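Local coordinates for protein 6-pyruvoyl tetrahydropterin synthase (Plasmodium falciparum, PDB 1Y13) that belongs to the 6-pyruvoyl tetrahydropterin synthase family and, in its hexameric assembly, holds zinc and biopterin, at residues N106-I111 with C125-I130. Numbering follows the deposited sequence.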
loop_
_atom_site.group_PDB
_atom_site.type_symbol
_atom_site.label_atom_id
_atom_site.label_comp_id
_atom_site.label_asym_id
_atom_site.label_seq_id
_atom_site.Cartn_x
_atom_site.Cartn_y
_atom_site.Cartn_z
ATOM N N ASN A 106 41.558 7.009 -12.946
ATOM C CA ASN A 106 40.089 7.101 -13.124
ATOM C C ASN A 106 39.230 6.894 -11.853
ATOM O O ASN A 106 38.029 6.687 -11.942
ATOM C CB ASN A 106 39.652 6.176 -14.269
ATOM C CG ASN A 106 40.591 6.271 -15.470
ATOM O OD1 ASN A 106 41.389 5.358 -15.728
ATOM N ND2 ASN A 106 40.539 7.408 -16.181
ATOM N N ASN A 107 39.846 6.970 -10.679
ATOM C CA ASN A 107 39.131 6.642 -9.443
ATOM C C ASN A 107 39.047 7.784 -8.457
ATOM O O ASN A 107 39.904 8.645 -8.417
ATOM C CB ASN A 107 39.731 5.422 -8.730
ATOM C CG ASN A 107 39.152 4.104 -9.226
ATOM O OD1 ASN A 107 39.148 3.850 -10.433
ATOM N ND2 ASN A 107 38.702 3.231 -8.286
ATOM N N ILE A 108 37.988 7.765 -7.663
ATOM C CA ILE A 108 37.888 8.627 -6.523
ATOM C C ILE A 108 38.170 7.806 -5.278
ATOM O O ILE A 108 37.539 6.780 -5.064
ATOM C CB ILE A 108 36.489 9.246 -6.477
ATOM C CG1 ILE A 108 36.366 10.258 -7.625
ATOM C CG2 ILE A 108 36.218 9.925 -5.128
ATOM C CD1 ILE A 108 34.974 10.592 -8.006
ATOM N N LYS A 109 39.132 8.261 -4.482
ATOM C CA LYS A 109 39.453 7.650 -3.201
ATOM C C LYS A 109 38.818 8.483 -2.097
ATOM O O LYS A 109 38.871 9.705 -2.143
ATOM C CB LYS A 109 40.956 7.622 -2.969
ATOM C CG LYS A 109 41.380 6.708 -1.817
ATOM C CD LYS A 109 42.873 6.891 -1.513
ATOM C CE LYS A 109 43.507 5.576 -1.123
ATOM N NZ LYS A 109 44.998 5.752 -0.957
ATOM N N ILE A 110 38.209 7.828 -1.118
ATOM C CA ILE A 110 37.663 8.517 0.035
ATOM C C ILE A 110 38.390 8.024 1.271
ATOM O O ILE A 110 38.416 6.838 1.542
ATOM C CB ILE A 110 36.165 8.225 0.273
ATOM C CG1 ILE A 110 35.321 8.491 -0.964
ATOM C CG2 ILE A 110 35.632 9.048 1.422
ATOM C CD1 ILE A 110 33.865 8.173 -0.695
ATOM N N ILE A 111 38.938 8.950 2.044
ATOM C CA ILE A 111 39.627 8.593 3.279
ATOM C C ILE A 111 38.838 9.145 4.467
ATOM O O ILE A 111 38.544 10.351 4.531
ATOM C CB ILE A 111 41.059 9.144 3.259
ATOM C CG1 ILE A 111 41.800 8.573 2.046
ATOM C CG2 ILE A 111 41.787 8.802 4.545
ATOM C CD1 ILE A 111 43.090 9.277 1.707
ATOM N N CYS A 125 30.328 7.598 -9.158
ATOM C CA CYS A 125 29.940 8.559 -8.155
ATOM C C CYS A 125 29.082 9.686 -8.741
ATOM O O CYS A 125 29.274 10.119 -9.874
ATOM C CB CYS A 125 31.173 9.150 -7.486
ATOM S SG CYS A 125 32.236 7.860 -6.793
ATOM N N ILE A 126 28.102 10.126 -7.968
ATOM C CA ILE A 126 27.377 11.346 -8.267
ATOM C C ILE A 126 27.756 12.299 -7.134
ATOM O O ILE A 126 27.461 12.037 -5.965
ATOM C CB ILE A 126 25.802 11.119 -8.462
ATOM C CG1 ILE A 126 25.078 12.398 -8.933
ATOM C CG2 ILE A 126 25.097 10.561 -7.226
ATOM C CD1 ILE A 126 25.007 12.512 -10.433
ATOM N N LYS A 127 28.438 13.377 -7.502
ATOM C CA LYS A 127 29.036 14.314 -6.559
ATOM C C LYS A 127 27.996 15.369 -6.226
ATOM O O LYS A 127 27.735 16.239 -7.037
ATOM C CB LYS A 127 30.286 14.935 -7.218
ATOM C CG LYS A 127 31.228 13.812 -7.702
ATOM C CD LYS A 127 32.516 14.288 -8.294
ATOM C CE LYS A 127 32.279 15.167 -9.507
ATOM N NZ LYS A 127 31.737 14.406 -10.649
ATOM N N LEU A 128 27.376 15.271 -5.053
ATOM C CA LEU A 128 26.367 16.229 -4.671
ATOM C C LEU A 128 26.950 17.281 -3.741
ATOM O O LEU A 128 27.780 16.956 -2.909
ATOM C CB LEU A 128 25.119 15.546 -4.059
ATOM C CG LEU A 128 24.385 14.491 -4.900
ATOM C CD1 LEU A 128 23.169 13.988 -4.160
ATOM C CD2 LEU A 128 23.993 15.062 -6.295
ATOM N N PRO A 129 26.519 18.553 -3.894
ATOM C CA PRO A 129 26.999 19.654 -3.057
ATOM C C PRO A 129 26.302 19.652 -1.700
ATOM O O PRO A 129 25.550 20.574 -1.385
ATOM C CB PRO A 129 26.620 20.898 -3.880
ATOM C CG PRO A 129 25.366 20.469 -4.640
ATOM C CD PRO A 129 25.559 18.997 -4.922
ATOM N N ILE A 130 26.550 18.597 -0.916
ATOM C CA ILE A 130 25.931 18.406 0.397
ATOM C C ILE A 130 26.994 17.952 1.392
ATOM O O ILE A 130 27.994 17.357 0.992
ATOM C CB ILE A 130 24.733 17.378 0.319
ATOM C CG1 ILE A 130 25.202 16.006 -0.184
ATOM C CG2 ILE A 130 23.611 17.917 -0.592
ATOM C CD1 ILE A 130 24.093 14.933 -0.209
#
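Ile108 reaches from strand 107-112 to Cys125 and Lys127 with a single methyl group. Its CB points toward the segment 125-130 but stays 4.5 Å from Cys125 SG. One branch, CG2, lies anti to the backbone N and ends 4.8 Å from Cys125 SG. The other, CG1, likewise stops short of touching that sulfur but carries the side chain onward, and its extended second torsion (chi2 160°) sends CD1 outward to make the contact. There CD1 lies against the thiol arm of Cys125, equally close to CB and SG, each at 4.1 Å. Lys127 meets the same methyl more loosely, with CD 4.4 Å from Ile108 CD1; the directions from that methyl to Cys125 SG and Lys127 CD are about 102° apart, so the sulfur and the lysine methylene approach different flanks of it. In this tunnelling-fold (T-fold) protein, the contact joins two small sheets: the three-stranded antiparallel sheet with 107-112 in its middle, and the parallel pair 90-93 and 125-128. No hydrogen bond links the two segments, and their nearest CA atoms, of Ile108 and Cys125, are 8.1 Å apart, so the sheets meet through side chains here. Ile110 continues the packing toward Phe90 and Leu92 of the parallel pair. Asn107 ND2 hydrogen-bonds to Ser119 OG of its own chain and to Glu117 O of a neighbouring subunit.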